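Cystalysin (Treponema denticola, PDB 1C7N) is a pyridoxal-5'-phosphate-binding protein of the class I and II aminotransferase family, built as a dimer of identical subunits. Local coordinates at residues Y3-K8 and D293-V298; L17-M22 and D40-N45; K297-N302 and G324-W329. All coordinates share one frame; numbering follows the deposited sequence.

Interaction 1: residues Y3-K8 and D293-V298; sequences YDFTTK and DGCIKV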
loop_
_atom_site.group_PDB
_atom_site.type_symbol
_atom_site.label_atom_id
_atom_site.label_comp_id
_atom_site.label_asym_id
_atom_site.label_seq_id
_atom_site.Cartn_x
_atom_site.Cartn_y
_atom_site.Cartn_z
ATOM N N TYR A 3 15.590 12.755 -23.349
ATOM C CA TYR A 3 15.496 12.804 -21.894
ATOM C C TYR A 3 15.989 14.111 -21.287
ATOM O O TYR A 3 16.847 14.787 -21.855
ATOM C CB TYR A 3 16.256 11.614 -21.305
ATOM C CG TYR A 3 15.782 10.289 -21.868
ATOM C CD1 TYR A 3 16.661 9.438 -22.536
ATOM C CD2 TYR A 3 14.438 9.912 -21.774
ATOM C CE1 TYR A 3 16.211 8.242 -23.103
ATOM C CE2 TYR A 3 13.981 8.725 -22.335
ATOM C CZ TYR A 3 14.869 7.895 -23.001
ATOM O OH TYR A 3 14.406 6.738 -23.585
ATOM N N ASP A 4 15.447 14.454 -20.121
ATOM C CA ASP A 4 15.805 15.694 -19.443
ATOM C C ASP A 4 16.365 15.487 -18.038
ATOM O O ASP A 4 15.641 15.081 -17.129
ATOM C CB ASP A 4 14.573 16.604 -19.372
ATOM C CG ASP A 4 14.855 17.935 -18.689
ATOM O OD1 ASP A 4 15.932 18.102 -18.074
ATOM O OD2 ASP A 4 13.979 18.817 -18.758
ATOM N N PHE A 5 17.655 15.763 -17.867
ATOM C CA PHE A 5 18.301 15.642 -16.559
ATOM C C PHE A 5 18.931 16.988 -16.230
ATOM O O PHE A 5 19.809 17.091 -15.366
ATOM C CB PHE A 5 19.396 14.568 -16.575
ATOM C CG PHE A 5 18.896 13.185 -16.893
ATOM C CD1 PHE A 5 18.985 12.676 -18.188
ATOM C CD2 PHE A 5 18.348 12.385 -15.896
ATOM C CE1 PHE A 5 18.537 11.391 -18.483
ATOM C CE2 PHE A 5 17.895 11.097 -16.182
ATOM C CZ PHE A 5 17.992 10.601 -17.479
ATOM N N THR A 6 18.466 18.024 -16.922
ATOM C CA THR A 6 19.002 19.361 -16.746
ATOM C C THR A 6 18.048 20.411 -16.179
ATOM O O THR A 6 18.489 21.366 -15.549
ATOM C CB THR A 6 19.556 19.882 -18.078
ATOM O OG1 THR A 6 18.516 19.857 -19.063
ATOM C CG2 THR A 6 20.714 19.011 -18.551
ATOM N N THR A 7 16.750 20.257 -16.409
ATOM C CA THR A 7 15.795 21.231 -15.897
ATOM C C THR A 7 15.768 21.228 -14.374
ATOM O O THR A 7 15.595 20.179 -13.755
ATOM C CB THR A 7 14.360 20.942 -16.380
ATOM O OG1 THR A 7 14.297 21.055 -17.806
ATOM C CG2 THR A 7 13.382 21.930 -15.743
ATOM N N LYS A 8 15.930 22.403 -13.778
ATOM C CA LYS A 8 15.892 22.531 -12.328
ATOM C C LYS A 8 14.427 22.629 -11.914
ATOM O O LYS A 8 13.767 23.636 -12.173
ATOM C CB LYS A 8 16.645 23.790 -11.883
ATOM C CG LYS A 8 16.723 23.968 -10.376
ATOM C CD LYS A 8 17.491 25.231 -9.989
ATOM C CE LYS A 8 17.587 25.352 -8.471
ATOM N NZ LYS A 8 18.259 26.603 -8.032
ATOM N N ASP A 293 20.076 4.535 -18.518
ATOM C CA ASP A 293 21.471 4.678 -18.938
ATOM C C ASP A 293 21.886 6.136 -18.805
ATOM O O ASP A 293 22.969 6.447 -18.301
ATOM C CB ASP A 293 21.671 4.240 -20.397
ATOM C CG ASP A 293 21.452 2.753 -20.602
ATOM O OD1 ASP A 293 21.782 1.965 -19.691
ATOM O OD2 ASP A 293 20.968 2.370 -21.689
ATOM N N GLY A 294 21.017 7.028 -19.268
ATOM C CA GLY A 294 21.301 8.449 -19.189
ATOM C C GLY A 294 21.363 8.944 -17.756
ATOM O O GLY A 294 22.179 9.811 -17.423
ATOM N N CYS A 295 20.504 8.393 -16.902
ATOM C CA CYS A 295 20.473 8.786 -15.494
ATOM C C CYS A 295 21.786 8.415 -14.812
ATOM O O CYS A 295 22.380 9.224 -14.103
ATOM C CB CYS A 295 19.305 8.099 -14.777
ATOM S SG CYS A 295 19.061 8.634 -13.061
ATOM N N ILE A 296 22.231 7.182 -15.029
ATOM C CA ILE A 296 23.480 6.706 -14.449
ATOM C C ILE A 296 24.659 7.568 -14.899
ATOM O O ILE A 296 25.575 7.840 -14.122
ATOM C CB ILE A 296 23.725 5.224 -14.826
ATOM C CG1 ILE A 296 22.722 4.336 -14.084
ATOM C CG2 ILE A 296 25.141 4.809 -14.458
ATOM C CD1 ILE A 296 22.748 2.881 -14.518
ATOM N N LYS A 297 24.637 8.003 -16.155
ATOM C CA LYS A 297 25.708 8.850 -16.670
ATOM C C LYS A 297 25.776 10.153 -15.881
ATOM O O LYS A 297 26.852 10.580 -15.470
ATOM C CB LYS A 297 25.493 9.150 -18.158
ATOM C CG LYS A 297 25.792 7.965 -19.061
ATOM C CD LYS A 297 25.579 8.306 -20.530
ATOM C CE LYS A 297 26.057 7.169 -21.421
ATOM N NZ LYS A 297 27.503 6.878 -21.188
ATOM N N VAL A 298 24.624 10.780 -15.657
ATOM C CA VAL A 298 24.586 12.031 -14.900
ATOM C C VAL A 298 25.060 11.829 -13.455
ATOM O O VAL A 298 25.792 12.667 -12.907
ATOM C CB VAL A 298 23.163 12.629 -14.889
ATOM C CG1 VAL A 298 23.146 13.914 -14.084
ATOM C CG2 VAL A 298 22.707 12.899 -16.327
#
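Phe-5, in the irregular N-terminal arm, lies against one flank of helix 289-313, and its CA comes within 7.3 Å of the CA of Cys-295. The arrangement illustrates how an irregular N-terminal arm of a PLP-dependent aminotransferase-fold subunit can pack on a helix largely through a phenylalanine. With CG anti to its own carbonyl carbon (chi1 -61°), the ring is directed at the helix surface at Gly-294, where the backbone has no side chain in front of it. CZ reaches to 3.4 Å from the backbone N of Cys-295, while Gly-294 O lies over one ring face, displaced toward the rim. Val-298, one turn further on, touches the base of the side chain, its CG2 3.7 Å from Phe-5 CB. Trp-291 and Phe-43 add aromatic contacts to the same ring, and Tyr-3 meets Trp-291 edge-to-face. Within the arm, Asp-4 OD1 accepts from the backbone N atoms of Thr-6 and Thr-7, the first of these bonds making an Asx turn with Phe-5 at its middle. Cys-295 meets the ring through its CB, 3.6 Å from Phe-5 CE2; its SG stands obliquely to the ring, 5.3 Å from the centroid.

Interaction 2: residues L17-M22 and D40-N45; sequences LKWDLM and DMEFKN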
loop_
_atom_site.group_PDB
_atom_site.type_symbol
_atom_site.label_atom_id
_atom_site.label_comp_id
_atom_site.label_asym_id
_atom_site.label_seq_id
_atom_site.Cartn_x
_atom_site.Cartn_y
_atom_site.Cartn_z
ATOM N N LEU A 17 7.842 14.648 0.916
ATOM C CA LEU A 17 8.317 14.536 2.290
ATOM C C LEU A 17 9.713 15.124 2.421
ATOM O O LEU A 17 10.050 15.725 3.444
ATOM C CB LEU A 17 8.332 13.075 2.760
ATOM C CG LEU A 17 6.979 12.396 2.985
ATOM C CD1 LEU A 17 6.051 13.309 3.781
ATOM C CD2 LEU A 17 6.364 12.085 1.660
ATOM N N LYS A 18 10.518 14.956 1.375
ATOM C CA LYS A 18 11.884 15.465 1.373
ATOM C C LYS A 18 11.930 16.985 1.426
ATOM O O LYS A 18 12.698 17.561 2.194
ATOM C CB LYS A 18 12.645 14.984 0.132
ATOM C CG LYS A 18 14.090 15.490 0.085
ATOM C CD LYS A 18 14.895 14.873 -1.047
ATOM C CE LYS A 18 14.341 15.229 -2.408
ATOM N NZ LYS A 18 15.113 14.548 -3.491
ATOM N N TRP A 19 11.119 17.635 0.599
ATOM C CA TRP A 19 11.091 19.094 0.578
ATOM C C TRP A 19 10.399 19.674 1.812
ATOM O O TRP A 19 10.840 20.680 2.355
ATOM C CB TRP A 19 10.411 19.599 -0.703
ATOM C CG TRP A 19 11.299 19.537 -1.919
ATOM C CD1 TRP A 19 11.841 18.416 -2.488
ATOM C CD2 TRP A 19 11.757 20.644 -2.711
ATOM N NE1 TRP A 19 12.602 18.758 -3.578
ATOM C CE2 TRP A 19 12.568 20.119 -3.740
ATOM C CE3 TRP A 19 11.558 22.029 -2.650
ATOM C CZ2 TRP A 19 13.183 20.930 -4.704
ATOM C CZ3 TRP A 19 12.169 22.839 -3.610
ATOM C CH2 TRP A 19 12.973 22.284 -4.623
ATOM N N ASP A 20 9.312 19.055 2.261
ATOM C CA ASP A 20 8.624 19.566 3.443
ATOM C C ASP A 20 9.560 19.450 4.649
ATOM O O ASP A 20 9.526 20.285 5.555
ATOM C CB ASP A 20 7.327 18.792 3.701
ATOM C CG ASP A 20 6.296 18.988 2.594
ATOM O OD1 ASP A 20 6.438 19.943 1.798
ATOM O OD2 ASP A 20 5.337 18.190 2.528
ATOM N N LEU A 21 10.400 18.420 4.648
ATOM C CA LEU A 21 11.344 18.213 5.738
ATOM C C LEU A 21 12.353 19.350 5.785
ATOM O O LEU A 21 12.719 19.826 6.861
ATOM C CB LEU A 21 12.082 16.877 5.572
ATOM C CG LEU A 21 13.205 16.608 6.584
ATOM C CD1 LEU A 21 12.651 16.707 7.995
ATOM C CD2 LEU A 21 13.818 15.229 6.343
ATOM N N MET A 22 12.804 19.781 4.611
ATOM C CA MET A 22 13.773 20.863 4.511
ATOM C C MET A 22 13.195 22.150 5.087
ATOM O O MET A 22 13.820 22.799 5.927
ATOM C CB MET A 22 14.172 21.079 3.047
ATOM C CG MET A 22 14.965 22.350 2.781
ATOM S SD MET A 22 15.401 22.529 1.036
ATOM C CE MET A 22 13.808 22.786 0.297
ATOM N N ASP A 40 15.062 10.060 -3.269
ATOM C CA ASP A 40 14.133 10.057 -4.396
ATOM C C ASP A 40 14.753 11.123 -5.294
ATOM O O ASP A 40 15.442 12.017 -4.797
ATOM C CB ASP A 40 12.650 10.297 -4.003
ATOM C CG ASP A 40 12.335 11.708 -3.532
ATOM O OD1 ASP A 40 11.169 11.899 -3.117
ATOM O OD2 ASP A 40 13.190 12.611 -3.572
ATOM N N MET A 41 14.565 11.004 -6.605
ATOM C CA MET A 41 15.210 11.914 -7.558
ATOM C C MET A 41 14.626 13.288 -7.849
ATOM O O MET A 41 13.421 13.496 -7.812
ATOM C CB MET A 41 15.398 11.199 -8.897
ATOM C CG MET A 41 16.144 9.886 -8.808
ATOM S SD MET A 41 16.398 9.166 -10.445
ATOM C CE MET A 41 16.861 7.484 -9.988
ATOM N N GLU A 42 15.519 14.219 -8.170
ATOM C CA GLU A 42 15.132 15.578 -8.519
ATOM C C GLU A 42 15.084 15.681 -10.045
ATOM O O GLU A 42 15.496 16.680 -10.640
ATOM C CB GLU A 42 16.132 16.576 -7.934
ATOM C CG GLU A 42 15.985 16.773 -6.421
ATOM C CD GLU A 42 14.559 17.141 -6.010
ATOM O OE1 GLU A 42 13.992 18.084 -6.597
ATOM O OE2 GLU A 42 14.007 16.495 -5.095
ATOM N N PHE A 43 14.581 14.615 -10.659
ATOM C CA PHE A 43 14.433 14.515 -12.105
ATOM C C PHE A 43 12.981 14.151 -12.380
ATOM O O PHE A 43 12.340 13.486 -11.564
ATOM C CB PHE A 43 15.291 13.374 -12.667
ATOM C CG PHE A 43 16.774 13.569 -12.516
ATOM C CD1 PHE A 43 17.581 12.509 -12.108
ATOM C CD2 PHE A 43 17.376 14.779 -12.842
ATOM C CE1 PHE A 43 18.971 12.651 -12.032
ATOM C CE2 PHE A 43 18.759 14.931 -12.772
ATOM C CZ PHE A 43 19.558 13.865 -12.368
ATOM N N LYS A 44 12.444 14.580 -13.514
ATOM C CA LYS A 44 11.090 14.168 -13.834
ATOM C C LYS A 44 11.243 12.674 -14.148
ATOM O O LYS A 44 12.332 12.212 -14.509
ATOM C CB LYS A 44 10.550 14.925 -15.052
ATOM C CG LYS A 44 9.991 16.323 -14.743
ATOM C CD LYS A 44 8.851 16.248 -13.721
ATOM C CE LYS A 44 7.844 17.397 -13.871
ATOM N NZ LYS A 44 8.423 18.754 -13.648
ATOM N N ASN A 45 10.169 11.914 -13.993
ATOM C CA ASN A 45 10.220 10.479 -14.275
ATOM C C ASN A 45 10.434 10.228 -15.769
ATOM O O ASN A 45 10.298 11.138 -16.584
ATOM C CB ASN A 45 8.929 9.827 -13.790
ATOM C CG ASN A 45 8.826 9.821 -12.277
ATOM O OD1 ASN A 45 9.448 8.994 -11.606
ATOM N ND2 ASN A 45 8.063 10.756 -11.730
HETATM O O HOH W 1 9.935 13.344 -1.141
#
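Lys-18, near the start of helix 17-25, sends its ammonium group between two acidic residues of the loop before helix 47-59, a worked example of a buried charge met by several acceptors at once. Its NZ gives three bonds: to Asp-40 OD2 at 2.7 Å, to Glu-42 OE2 at 2.8 Å, and to the backbone Asp-40 O at 2.9 Å. The two carboxylates are used differently. Asp-40 OD2 is approached nearly along its C-O axis, whereas Glu-42 OE2 offers its anti lone pair; the carbonyl of Asp-40 is met from above its plane. A bend at chi3 (63°) in an otherwise extended lysine chain turns NZ in among these oxygens.

Glu-42 OE2 also accepts from Trp-19 NE1 at 3.1 Å. That bond is nearly straight (168°) and lies in the indole plane, but it reaches the oxygen from above the carboxylate plane. Neighbouring residues of one helical turn thus converge on one oxygen. The other oxygen of Asp-40, OD1, accepts a hydrogen bond from a water at 2.7 Å, and this water in turn accepts from the backbone N of Lys-18, tying the first turn of the helix to the loop. OD1 also accepts from the backbone N of Tyr-64 of the second subunit.

Arg-11 completes the network, forming salt bridges to both Asp-40 OD2 and Glu-42 OE2, and Asn-371 ND2 bonds to Asp-40 O. Two cationic groups, lying close together, are therefore shared by two buried carboxylates, which probably offset their mutual repulsion. Such a balance would be expected to keep both acids ionised and Lys-18 protonated, and it joins the N-terminal helix to a loop that itself touches the partner subunit.

Interaction 3: residues K297-N302 and G324-W329; sequences KVIDKN and GTYLQW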
loop_
_atom_site.group_PDB
_atom_site.type_symbol
_atom_site.label_atom_id
_atom_site.label_comp_id
_atom_site.label_asym_id
_atom_site.label_seq_id
_atom_site.Cartn_x
_atom_site.Cartn_y
_atom_site.Cartn_z
ATOM N N LYS A 297 24.637 8.003 -16.155
ATOM C CA LYS A 297 25.708 8.850 -16.670
ATOM C C LYS A 297 25.776 10.153 -15.881
ATOM O O LYS A 297 26.852 10.580 -15.470
ATOM C CB LYS A 297 25.493 9.150 -18.158
ATOM C CG LYS A 297 25.792 7.965 -19.061
ATOM C CD LYS A 297 25.579 8.306 -20.530
ATOM C CE LYS A 297 26.057 7.169 -21.421
ATOM N NZ LYS A 297 27.503 6.878 -21.188
ATOM N N VAL A 298 24.624 10.780 -15.657
ATOM C CA VAL A 298 24.586 12.031 -14.900
ATOM C C VAL A 298 25.060 11.829 -13.455
ATOM O O VAL A 298 25.792 12.667 -12.907
ATOM C CB VAL A 298 23.163 12.629 -14.889
ATOM C CG1 VAL A 298 23.146 13.914 -14.084
ATOM C CG2 VAL A 298 22.707 12.899 -16.327
ATOM N N ILE A 299 24.648 10.719 -12.843
ATOM C CA ILE A 299 25.040 10.411 -11.471
ATOM C C ILE A 299 26.553 10.258 -11.401
ATOM O O ILE A 299 27.198 10.795 -10.503
ATOM C CB ILE A 299 24.369 9.110 -10.984
ATOM C CG1 ILE A 299 22.851 9.306 -10.955
ATOM C CG2 ILE A 299 24.881 8.741 -9.594
ATOM C CD1 ILE A 299 22.068 8.032 -10.745
ATOM N N ASP A 300 27.113 9.526 -12.359
ATOM C CA ASP A 300 28.557 9.312 -12.426
ATOM C C ASP A 300 29.249 10.677 -12.584
ATOM O O ASP A 300 30.283 10.946 -11.954
ATOM C CB ASP A 300 28.872 8.373 -13.601
ATOM C CG ASP A 300 30.359 8.076 -13.750
ATOM O OD1 ASP A 300 31.073 7.964 -12.734
ATOM O OD2 ASP A 300 30.810 7.929 -14.899
ATOM N N LYS A 301 28.681 11.543 -13.420
ATOM C CA LYS A 301 29.254 12.878 -13.604
ATOM C C LYS A 301 29.227 13.645 -12.280
ATOM O O LYS A 301 30.213 14.284 -11.897
ATOM C CB LYS A 301 28.477 13.670 -14.670
ATOM C CG LYS A 301 28.752 13.241 -16.114
ATOM C CD LYS A 301 30.198 13.543 -16.518
ATOM C CE LYS A 301 30.441 13.329 -18.011
ATOM N NZ LYS A 301 30.228 11.915 -18.433
ATOM N N ASN A 302 28.103 13.563 -11.576
ATOM C CA ASN A 302 27.943 14.261 -10.304
ATOM C C ASN A 302 28.859 13.805 -9.164
ATOM O O ASN A 302 29.355 14.641 -8.409
ATOM C CB ASN A 302 26.478 14.211 -9.861
ATOM C CG ASN A 302 25.583 15.078 -10.733
ATOM O OD1 ASN A 302 26.066 15.889 -11.524
ATOM N ND2 ASN A 302 24.277 14.926 -10.578
ATOM N N GLY A 324 27.974 1.884 -6.320
ATOM C CA GLY A 324 26.556 1.748 -6.613
ATOM C C GLY A 324 25.702 2.744 -5.851
ATOM O O GLY A 324 26.193 3.416 -4.945
ATOM N N THR A 325 24.416 2.799 -6.198
ATOM C CA THR A 325 23.442 3.734 -5.625
ATOM C C THR A 325 23.833 5.117 -6.149
ATOM O O THR A 325 24.903 5.277 -6.745
ATOM C CB THR A 325 23.480 3.814 -4.061
ATOM O OG1 THR A 325 24.584 4.635 -3.654
ATOM C CG2 THR A 325 23.593 2.429 -3.424
ATOM N N TYR A 326 22.968 6.111 -5.948
ATOM C CA TYR A 326 23.290 7.477 -6.351
ATOM C C TYR A 326 23.514 8.322 -5.095
ATOM O O TYR A 326 23.389 9.544 -5.121
ATOM C CB TYR A 326 22.187 8.101 -7.222
ATOM C CG TYR A 326 20.768 8.091 -6.668
ATOM C CD1 TYR A 326 19.783 7.308 -7.268
ATOM C CD2 TYR A 326 20.399 8.899 -5.590
ATOM C CE1 TYR A 326 18.465 7.327 -6.819
ATOM C CE2 TYR A 326 19.075 8.925 -5.123
ATOM C CZ TYR A 326 18.114 8.131 -5.749
ATOM O OH TYR A 326 16.813 8.124 -5.303
ATOM N N LEU A 327 23.875 7.645 -4.005
ATOM C CA LEU A 327 24.117 8.283 -2.710
ATOM C C LEU A 327 25.610 8.230 -2.349
ATOM O O LEU A 327 26.152 7.164 -2.059
ATOM C CB LEU A 327 23.276 7.571 -1.647
ATOM C CG LEU A 327 21.779 7.472 -1.987
ATOM C CD1 LEU A 327 21.076 6.487 -1.063
ATOM C CD2 LEU A 327 21.148 8.851 -1.862
ATOM N N GLN A 328 26.267 9.387 -2.361
ATOM C CA GLN A 328 27.701 9.473 -2.084
ATOM C C GLN A 328 28.013 9.750 -0.614
ATOM O O GLN A 328 27.330 10.534 0.040
ATOM C CB GLN A 328 28.318 10.545 -2.997
ATOM C CG GLN A 328 29.839 10.641 -2.981
ATOM C CD GLN A 328 30.359 11.475 -4.145
ATOM O OE1 GLN A 328 29.639 12.312 -4.682
ATOM N NE2 GLN A 328 31.618 11.256 -4.530
ATOM N N TRP A 329 29.057 9.101 -0.111
ATOM C CA TRP A 329 29.463 9.197 1.293
ATOM C C TRP A 329 30.638 10.160 1.436
ATOM O O TRP A 329 31.754 9.840 1.035
ATOM C CB TRP A 329 29.856 7.794 1.773
ATOM C CG TRP A 329 29.842 7.534 3.267
ATOM C CD1 TRP A 329 30.833 6.935 3.992
ATOM C CD2 TRP A 329 28.743 7.727 4.179
ATOM N NE1 TRP A 329 30.422 6.731 5.288
ATOM C CE2 TRP A 329 29.148 7.206 5.432
ATOM C CE3 TRP A 329 27.462 8.280 4.059
ATOM C CZ2 TRP A 329 28.312 7.223 6.557
ATOM C CZ3 TRP A 329 26.633 8.296 5.177
ATOM C CH2 TRP A 329 27.063 7.769 6.410
#
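Ile-299 CD1, on helix 289-313, lies oblique to the Tyr-326 ring and touches the CB that carries it. The rest of the ring leads away from the helix and runs beside Asn-371 and Ala-373. Further along, the Trp-329 ring stacks on Phe-367. Ile-299 and Tyr-326 also mark the closest approach of the two backbones, with CA atoms 6.2 Å apart.

Both branches of the isoleucine share the work. CD1 is 3.5 Å from Tyr-326 CB, and CG2 is 3.6 Å from the same CB, so the methylene is held in the fork between them. The fork faces Tyr-326, the residue just before the strand, because CG2 is anti to the backbone N and CG1 is anti to the carbonyl carbon (chi1 -63°). Tyr-326, for its part, has CG between its backbone N and carbonyl carbon (chi1 54°), which carries the ring away from the helix, while the backbone places CB against the isoleucine. The contact illustrates a general point: an aromatic residue may pack through its CB while its ring serves another surface.

Just before the strand, Thr-325 OG1 accepts from Leu-327 N at 3.1 Å, an ST turn that shapes the chain around Tyr-326. The amide ends of Asn-302 and Gln-328 look to other partners: Asn-302 to Ser-376, Ala-374 and Leu-372, Gln-328 to Pro-320 and Gln-303.

Helix 289-313 thus packs on the turn that leads into strand 327-331, an edge strand, within this chain, of a small antiparallel sheet. Strand 367-371 pairs beside it, and helix 376-393 meets the same long helix through Val-298 and Asn-302.

In the fold
Helix 289-313 relates all three contacts: interactions 1 and 3 share Lys-297 and Val-298 on it, their centres 11 Å apart, and interaction 2 reaches it through its loop. Between interactions 1 and 2, Cys-295 SG packs 3.8 Å from Met-41 SD, and Phe-5 O lies 3.5 Å from Phe-43 CE2. Interactions 2 and 3 meet where Met-41 CE lies 3.6 Å from Tyr-326 CE1. Along the chain, interaction 2 is nested within the long loop closed by interaction 1. Both inner contacts approach the cofactor: the side chain of Asp-40 is about 8 Å, and that of Tyr-326 about 7 Å, from a bound pyridoxal-5'-phosphate.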